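Local coordinates for protein 1-carboxybiuret hydrolase subunit AtzE (Pseudomonas sp., PDB 6C62) that hydrolyses 1-carboxybiuret to urea-1,3-dicarboxylate and ammonia, a step in the bacterial degradation of the herbicide atrazine, at residues E122-H133 against D323-F332; T199-D207 against I304-H313. All blocks are in the same frame, centred on the assembly; numbering follows the deposited sequence.

In the fold
Followed from the N terminus, this amidase chain runs through strand 113-118 into 122-133, which opens contact 1 and includes the short strand 130-131. It then passes Ser-150 and Ser-174, catalytic by similarity, before 199-207, the loop between strands 185-188 and 208-213 of the central mixed sheet. The end of helix 294-312 closes contact 2 on that loop; after helix 314-319, residues 323-332 close contact 1. The smaller loop thus lies wholly within the larger. The contacts tie loops that follow or join strands of the central sheet to the end of helix 294-312 and to the turn and first residues of helix 329-336, and they touch where Phe-123 meets His-313 and Tyr-125 meets Phe-202.

Contact 1 of 2, residues E122-H133 against D323-F332; sequences EFAYGFTTENTH and DFEPLSVDRF
Tyr-125 meets both Arg-331 and Phe-332, two consecutive residues at the start of helix 329-336. The phenol reaches the helix because chi1 (-157°) swings CG to the side opposite the backbone N; there the Arg-331 guanidinium lies flat on one face, an off-centre cation-pi contact with CZ 4.3 Å from the ring centroid. Tyr-125 turns an edge toward the face of Phe-332, CD2 of the tyrosine coming within 3.6 Å of CE1 of the phenylalanine. A water joins Tyr-125 OH to Arg-331 O, pinning the far end of the ring.

The other half of the contact is built from two carboxylates, one from each segment. Glu-325 bends at chi2 (63°) and presents both oxygens to Thr-132: OE1 takes the backbone N at 2.8 Å and OE2 the hydroxyl OG1 at 2.5 Å, each through a syn lone pair. The anti lone pair of OE2 remains for Leu-327 N, 3.0 Å away, so three protein donors hold the group and fix its rotation. Glu-122, extended, returns the gesture: its OE1 accepts from Glu-325 N at 2.8 Å in a nearly straight bond that arrives from above the carboxylate plane, while OE2 receives His-133 NE2. Water links Glu-122 OE1 to Ser-328 OG as well, and another bridges Glu-122 N to Glu-325 OE1.

The charged ends stay apart (Glu-122 OE2 to Glu-325 OE1 5.9 Å), each carboxylate met by N-H groups and hydroxyl or water donors, which would probably stabilise both as carboxylates. A largely irregular loop can thus be fastened to a helix start and the turn leading into it by side-chain-to-backbone bonds, a stacked guanidinium and an edge-to-face ring pair; the side chain of Tyr-125 is about 7 Å from that of Ser-150, by similarity part of the charge relay.

Contact 2 of 2, residues T199-D207 against I304-H313; sequences TYPFVHSID and ITASEGGCLH
Leu-312 lays its two methyls over the loop 199-207, CD2 resting 3.6 Å from Pro-201 O and also close to Phe-202 O, while CD1 touches the imidazole of His-204 at CE1. One turn back along the helix, Gly-309 brings the backbones together: its CA sits 3.5 Å from Phe-202 O in a CA-H...O contact, and a side chain there would run into Phe-202 CE1. The Phe-202 ring stands beside this glycine, its CZ 3.5 Å from Thr-305 CG2, and CG2 of Val-203 lies over the centre of one face.

Glu-308 supplies the polar grip. Its chain, extended beyond CG, carries the carboxylate to Ser-205, where OE1 accepts the backbone N at 3.0 Å and OE2 the hydroxyl OG at 2.6 Å, both through syn lone pairs. Tyr-343 of helix 340-360 gives OE2 a second hydroxyl partner. Were Glu-308 an alanine, Ser-205 N would probably lose its acceptor, Ser-205 OG and Tyr-343 OH would each lose the bond to OE2, and a gap would open beside Val-203 CG1. Inside the loop, Asp-207 repeats the forked arrangement, receiving Phe-202 N on OD2 and Val-203 N on OD1.

At the helix end, His-313 meets the edge of the Tyr-200 ring, and a water connects its NE2 to Pro-201 O. The largely buried loop is gripped across the contact by one two-pronged carboxylate at Ser-205, while Asp-207 ties its own backbone; together they probably help hold Phe-202, its side chain about 6 Å from those of Ser-150 and Ser-174, by similarity the charge-relay and acyl-ester serines.

Contact 1 of 2, residues E122-H133 against D323-F332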
# COMPACT_ATOMS: atom_id res chain seq x y z
N GLU A 122 23.28 -9.26 8.10
CA GLU A 122 22.28 -9.10 9.18
C GLU A 122 21.02 -8.42 8.68
O GLU A 122 21.08 -7.37 8.11
CB GLU A 122 22.85 -8.30 10.35
CG GLU A 122 21.76 -8.00 11.36
CD GLU A 122 22.22 -7.18 12.54
OE1 GLU A 122 22.10 -5.91 12.42
OE2 GLU A 122 22.60 -7.79 13.59
N PHE A 123 19.89 -9.06 8.92
CA PHE A 123 18.58 -8.54 8.58
C PHE A 123 18.41 -8.26 7.12
O PHE A 123 17.52 -7.51 6.73
CB PHE A 123 18.20 -7.32 9.49
CG PHE A 123 17.94 -7.68 10.94
CD1 PHE A 123 17.23 -8.79 11.29
CD2 PHE A 123 18.42 -6.87 11.96
CE1 PHE A 123 16.98 -9.07 12.64
CE2 PHE A 123 18.17 -7.14 13.27
CZ PHE A 123 17.44 -8.25 13.63
N ALA A 124 19.26 -8.89 6.30
CA ALA A 124 19.20 -8.85 4.85
C ALA A 124 19.64 -7.51 4.25
O ALA A 124 19.50 -7.38 3.06
CB ALA A 124 17.81 -9.23 4.34
N TYR A 125 20.20 -6.57 5.00
CA TYR A 125 20.58 -5.26 4.43
C TYR A 125 22.07 -5.24 4.07
O TYR A 125 22.92 -4.94 4.91
CB TYR A 125 20.29 -4.12 5.41
CG TYR A 125 20.10 -2.71 4.83
CD1 TYR A 125 20.09 -2.44 3.45
CD2 TYR A 125 19.85 -1.63 5.68
CE1 TYR A 125 19.89 -1.17 2.96
CE2 TYR A 125 19.58 -0.33 5.17
CZ TYR A 125 19.61 -0.11 3.81
OH TYR A 125 19.42 1.17 3.29
N GLY A 126 22.39 -5.61 2.85
CA GLY A 126 23.82 -5.66 2.40
C GLY A 126 23.98 -6.55 1.20
O GLY A 126 23.13 -7.43 0.98
N PHE A 127 25.01 -6.32 0.40
CA PHE A 127 25.29 -7.16 -0.77
C PHE A 127 26.59 -7.92 -0.72
O PHE A 127 27.05 -8.38 -1.76
CB PHE A 127 25.33 -6.27 -1.99
CG PHE A 127 23.99 -5.74 -2.38
CD1 PHE A 127 22.96 -6.61 -2.69
CD2 PHE A 127 23.78 -4.39 -2.49
CE1 PHE A 127 21.70 -6.12 -3.04
CE2 PHE A 127 22.53 -3.88 -2.90
CZ PHE A 127 21.51 -4.76 -3.15
N THR A 128 27.18 -8.10 0.46
CA THR A 128 28.51 -8.74 0.55
C THR A 128 28.68 -9.89 1.55
O THR A 128 29.70 -10.57 1.51
CB THR A 128 29.54 -7.68 0.88
OG1 THR A 128 29.31 -7.18 2.22
CG2 THR A 128 29.50 -6.51 -0.18
N THR A 129 27.70 -10.14 2.41
CA THR A 129 27.76 -11.16 3.47
C THR A 129 29.08 -11.08 4.26
O THR A 129 29.81 -12.06 4.39
CB THR A 129 27.50 -12.60 2.93
OG1 THR A 129 26.41 -12.56 2.03
CG2 THR A 129 27.14 -13.56 4.11
N GLU A 130 29.39 -9.87 4.66
CA GLU A 130 30.46 -9.59 5.59
C GLU A 130 29.82 -9.34 6.95
O GLU A 130 29.60 -8.20 7.37
CB GLU A 130 31.27 -8.39 5.08
CG GLU A 130 32.05 -8.74 3.80
CD GLU A 130 32.75 -7.52 3.18
OE1 GLU A 130 32.06 -6.63 2.54
OE2 GLU A 130 34.00 -7.48 3.32
N ASN A 131 29.48 -10.41 7.62
CA ASN A 131 28.70 -10.37 8.83
C ASN A 131 29.66 -10.23 10.03
O ASN A 131 30.53 -11.13 10.29
CB ASN A 131 27.85 -11.64 8.92
CG ASN A 131 26.83 -11.58 10.08
OD1 ASN A 131 27.22 -11.37 11.28
ND2 ASN A 131 25.54 -11.72 9.76
N THR A 132 29.53 -9.15 10.78
CA THR A 132 30.41 -8.93 11.95
C THR A 132 30.22 -10.01 13.06
O THR A 132 31.18 -10.39 13.70
CB THR A 132 30.22 -7.50 12.53
OG1 THR A 132 30.51 -6.55 11.53
CG2 THR A 132 31.10 -7.19 13.77
N HIS A 133 29.03 -10.52 13.28
CA HIS A 133 28.76 -11.40 14.38
C HIS A 133 29.23 -12.83 14.01
O HIS A 133 29.86 -13.49 14.84
CB HIS A 133 27.29 -11.48 14.73
CG HIS A 133 26.57 -10.17 14.74
ND1 HIS A 133 26.95 -9.11 15.52
CD2 HIS A 133 25.45 -9.77 14.08
CE1 HIS A 133 26.12 -8.10 15.34
NE2 HIS A 133 25.19 -8.48 14.47
N ASP A 323 23.70 -3.63 19.63
CA ASP A 323 23.59 -5.04 19.23
C ASP A 323 23.36 -5.29 17.76
O ASP A 323 23.40 -6.46 17.35
CB ASP A 323 22.52 -5.67 20.05
CG ASP A 323 22.89 -5.80 21.55
OD1 ASP A 323 24.08 -5.65 21.92
OD2 ASP A 323 21.99 -6.08 22.34
N PHE A 324 23.18 -4.24 16.96
CA PHE A 324 23.10 -4.42 15.51
C PHE A 324 24.49 -4.59 14.89
O PHE A 324 25.50 -4.23 15.50
CB PHE A 324 22.39 -3.21 14.85
CG PHE A 324 20.90 -3.16 15.05
CD1 PHE A 324 20.35 -2.86 16.29
CD2 PHE A 324 20.03 -3.47 13.99
CE1 PHE A 324 18.99 -2.79 16.44
CE2 PHE A 324 18.67 -3.37 14.17
CZ PHE A 324 18.15 -3.05 15.36
N GLU A 325 24.50 -5.05 13.64
CA GLU A 325 25.65 -5.05 12.73
C GLU A 325 26.17 -3.62 12.56
O GLU A 325 25.46 -2.77 12.02
CB GLU A 325 25.20 -5.63 11.38
CG GLU A 325 26.12 -5.41 10.19
CD GLU A 325 27.47 -6.07 10.40
OE1 GLU A 325 27.49 -7.32 10.29
OE2 GLU A 325 28.45 -5.34 10.69
N PRO A 326 27.40 -3.34 13.04
CA PRO A 326 27.93 -1.93 12.90
C PRO A 326 28.04 -1.44 11.47
O PRO A 326 27.94 -0.26 11.24
CB PRO A 326 29.28 -1.97 13.65
CG PRO A 326 29.04 -3.05 14.67
CD PRO A 326 28.29 -4.15 13.90
N LEU A 327 28.18 -2.34 10.48
CA LEU A 327 28.22 -1.89 9.06
C LEU A 327 26.91 -1.47 8.48
O LEU A 327 26.88 -0.94 7.39
CB LEU A 327 28.80 -3.00 8.18
CG LEU A 327 30.31 -3.29 8.52
CD1 LEU A 327 30.85 -4.46 7.68
CD2 LEU A 327 31.19 -2.02 8.34
N SER A 328 25.79 -1.74 9.12
CA SER A 328 24.52 -1.34 8.54
C SER A 328 23.63 -0.62 9.49
O SER A 328 22.64 -0.09 9.08
CB SER A 328 23.80 -2.58 7.96
OG SER A 328 23.63 -3.53 9.00
N VAL A 329 23.93 -0.60 10.79
CA VAL A 329 23.02 0.04 11.72
C VAL A 329 22.77 1.53 11.40
O VAL A 329 21.65 2.01 11.56
CB VAL A 329 23.49 -0.13 13.16
CG1 VAL A 329 24.73 0.70 13.44
CG2 VAL A 329 22.38 0.20 14.10
N ASP A 330 23.80 2.24 10.93
CA ASP A 330 23.64 3.65 10.57
C ASP A 330 22.81 3.84 9.31
O ASP A 330 22.14 4.88 9.17
CB ASP A 330 24.96 4.39 10.46
CG ASP A 330 25.82 4.22 11.76
OD1 ASP A 330 25.16 4.25 12.84
OD2 ASP A 330 27.08 3.99 11.66
N ARG A 331 22.76 2.81 8.46
CA ARG A 331 21.89 2.84 7.30
C ARG A 331 20.45 2.61 7.70
O ARG A 331 19.57 3.22 7.13
CB ARG A 331 22.34 1.78 6.28
CG ARG A 331 23.84 1.95 5.90
CD ARG A 331 24.25 1.07 4.75
NE ARG A 331 23.43 1.39 3.55
CZ ARG A 331 23.26 0.57 2.52
NH1 ARG A 331 23.76 -0.66 2.57
NH2 ARG A 331 22.55 0.97 1.47
N PHE A 332 20.20 1.73 8.65
CA PHE A 332 18.87 1.55 9.20
C PHE A 332 18.39 2.83 9.86
O PHE A 332 17.23 3.24 9.65
CB PHE A 332 18.79 0.35 10.21
CG PHE A 332 18.68 -1.00 9.59
CD1 PHE A 332 17.64 -1.33 8.75
CD2 PHE A 332 19.59 -1.96 9.88
CE1 PHE A 332 17.52 -2.61 8.21
CE2 PHE A 332 19.52 -3.23 9.31
CZ PHE A 332 18.47 -3.57 8.49
O HOH W 1 23.30 -5.88 7.48
O HOH W 2 25.88 -8.21 8.22
O HOH W 3 22.27 -3.41 11.18
O HOH W 4 19.76 3.67 4.44

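Contact 2 of 2, residues T199-D207 against I304-H313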
# COMPACT_ATOMS: atom_id res chain seq x y z
N THR A 199 9.04 -16.68 7.04
CA THR A 199 10.35 -16.09 6.84
C THR A 199 10.46 -14.74 7.56
O THR A 199 9.46 -14.03 7.80
CB THR A 199 10.73 -15.91 5.36
OG1 THR A 199 9.90 -14.92 4.74
CG2 THR A 199 10.60 -17.27 4.63
N TYR A 200 11.68 -14.39 7.94
CA TYR A 200 11.92 -13.10 8.61
C TYR A 200 12.02 -12.00 7.53
O TYR A 200 12.88 -12.06 6.63
CB TYR A 200 13.19 -13.20 9.49
CG TYR A 200 13.25 -12.04 10.46
CD1 TYR A 200 13.69 -10.80 10.05
CD2 TYR A 200 12.81 -12.18 11.76
CE1 TYR A 200 13.68 -9.73 10.93
CE2 TYR A 200 12.78 -11.11 12.66
CZ TYR A 200 13.24 -9.89 12.25
OH TYR A 200 13.27 -8.81 13.16
N PRO A 201 11.16 -11.00 7.58
CA PRO A 201 11.10 -10.01 6.51
C PRO A 201 12.11 -8.86 6.60
O PRO A 201 12.85 -8.69 7.61
CB PRO A 201 9.70 -9.46 6.64
CG PRO A 201 9.44 -9.50 8.08
CD PRO A 201 10.16 -10.71 8.62
N PHE A 202 12.22 -8.16 5.49
CA PHE A 202 13.13 -7.00 5.39
C PHE A 202 12.27 -5.85 4.90
O PHE A 202 12.02 -4.90 5.66
CB PHE A 202 14.32 -7.38 4.49
CG PHE A 202 15.24 -6.24 4.12
CD1 PHE A 202 15.54 -5.20 5.06
CD2 PHE A 202 15.84 -6.23 2.87
CE1 PHE A 202 16.40 -4.17 4.72
CE2 PHE A 202 16.73 -5.17 2.51
CZ PHE A 202 17.00 -4.15 3.45
N VAL A 203 11.80 -5.92 3.67
CA VAL A 203 10.94 -4.87 3.05
C VAL A 203 9.68 -5.57 2.57
O VAL A 203 9.68 -6.27 1.57
CB VAL A 203 11.67 -4.19 1.88
CG1 VAL A 203 10.85 -3.07 1.24
CG2 VAL A 203 13.05 -3.72 2.30
N HIS A 204 8.59 -5.38 3.28
CA HIS A 204 7.33 -6.03 2.92
C HIS A 204 6.92 -5.71 1.45
O HIS A 204 6.40 -6.58 0.73
CB HIS A 204 6.21 -5.53 3.87
CG HIS A 204 6.39 -5.93 5.29
ND1 HIS A 204 6.09 -5.07 6.35
CD2 HIS A 204 6.75 -7.12 5.84
CE1 HIS A 204 6.29 -5.75 7.48
NE2 HIS A 204 6.70 -6.98 7.20
N SER A 205 7.17 -4.49 1.02
CA SER A 205 6.79 -4.06 -0.33
C SER A 205 7.68 -4.64 -1.47
O SER A 205 7.35 -4.47 -2.66
CB SER A 205 6.86 -2.51 -0.43
OG SER A 205 5.82 -1.82 0.27
N ILE A 206 8.84 -5.24 -1.15
CA ILE A 206 9.77 -5.65 -2.21
C ILE A 206 10.41 -7.02 -2.06
O ILE A 206 10.94 -7.55 -3.03
CB ILE A 206 10.89 -4.57 -2.43
CG1 ILE A 206 10.35 -3.12 -2.43
CG2 ILE A 206 11.58 -4.78 -3.76
CD1 ILE A 206 11.46 -2.08 -2.51
N ASP A 207 10.37 -7.67 -0.89
CA ASP A 207 11.05 -8.97 -0.71
C ASP A 207 10.54 -10.04 -1.63
O ASP A 207 9.32 -10.23 -1.73
CB ASP A 207 10.90 -9.56 0.72
CG ASP A 207 11.53 -8.73 1.82
OD1 ASP A 207 12.43 -7.93 1.56
OD2 ASP A 207 11.06 -8.95 3.01
N ILE A 304 12.28 3.29 -0.35
CA ILE A 304 11.30 2.41 0.29
C ILE A 304 11.98 1.37 1.17
O ILE A 304 11.54 1.07 2.22
CB ILE A 304 10.43 1.76 -0.80
CG1 ILE A 304 9.46 2.84 -1.31
CG2 ILE A 304 9.62 0.57 -0.30
CD1 ILE A 304 8.78 2.50 -2.64
N THR A 305 13.08 0.84 0.69
CA THR A 305 13.85 -0.19 1.39
C THR A 305 14.34 0.35 2.73
O THR A 305 14.17 -0.30 3.74
CB THR A 305 15.04 -0.66 0.54
OG1 THR A 305 14.52 -1.45 -0.57
CG2 THR A 305 16.01 -1.47 1.35
N ALA A 306 14.97 1.51 2.70
CA ALA A 306 15.57 2.05 3.91
C ALA A 306 14.51 2.37 4.97
O ALA A 306 14.71 2.12 6.11
CB ALA A 306 16.40 3.28 3.59
N SER A 307 13.41 3.01 4.56
CA SER A 307 12.38 3.34 5.54
C SER A 307 11.63 2.09 6.06
O SER A 307 11.41 2.01 7.28
CB SER A 307 11.42 4.35 4.95
OG SER A 307 12.10 5.60 4.96
N GLU A 308 11.21 1.21 5.17
CA GLU A 308 10.45 0.05 5.62
C GLU A 308 11.38 -0.90 6.45
O GLU A 308 10.97 -1.36 7.47
CB GLU A 308 9.86 -0.74 4.46
CG GLU A 308 8.65 -0.13 3.84
CD GLU A 308 7.86 -1.01 2.82
OE1 GLU A 308 7.94 -2.26 2.83
OE2 GLU A 308 7.08 -0.42 1.99
N GLY A 309 12.63 -1.14 6.00
CA GLY A 309 13.54 -1.99 6.79
C GLY A 309 13.95 -1.34 8.12
O GLY A 309 13.94 -1.98 9.15
N GLY A 310 14.29 -0.06 8.10
CA GLY A 310 14.62 0.63 9.33
C GLY A 310 13.48 0.67 10.32
O GLY A 310 13.69 0.36 11.53
N CYS A 311 12.28 1.06 9.87
CA CYS A 311 11.14 1.16 10.77
C CYS A 311 10.72 -0.18 11.32
O CYS A 311 10.23 -0.26 12.42
CB CYS A 311 9.98 1.91 10.14
SG CYS A 311 10.52 3.65 9.87
N LEU A 312 10.90 -1.24 10.57
CA LEU A 312 10.64 -2.58 11.07
C LEU A 312 11.40 -2.87 12.36
O LEU A 312 10.94 -3.66 13.15
CB LEU A 312 11.07 -3.63 10.06
CG LEU A 312 10.48 -5.04 10.16
CD1 LEU A 312 9.01 -5.00 9.84
CD2 LEU A 312 11.21 -5.93 9.15
N HIS A 313 12.60 -2.29 12.51
CA HIS A 313 13.48 -2.58 13.66
C HIS A 313 13.53 -1.40 14.63
O HIS A 313 14.44 -1.29 15.47
CB HIS A 313 14.88 -2.85 13.12
CG HIS A 313 14.97 -4.09 12.29
ND1 HIS A 313 14.93 -5.33 12.86
CD2 HIS A 313 15.03 -4.27 10.96
CE1 HIS A 313 15.01 -6.24 11.91
NE2 HIS A 313 15.04 -5.63 10.74
O HOH W 5 15.02 -7.32 8.34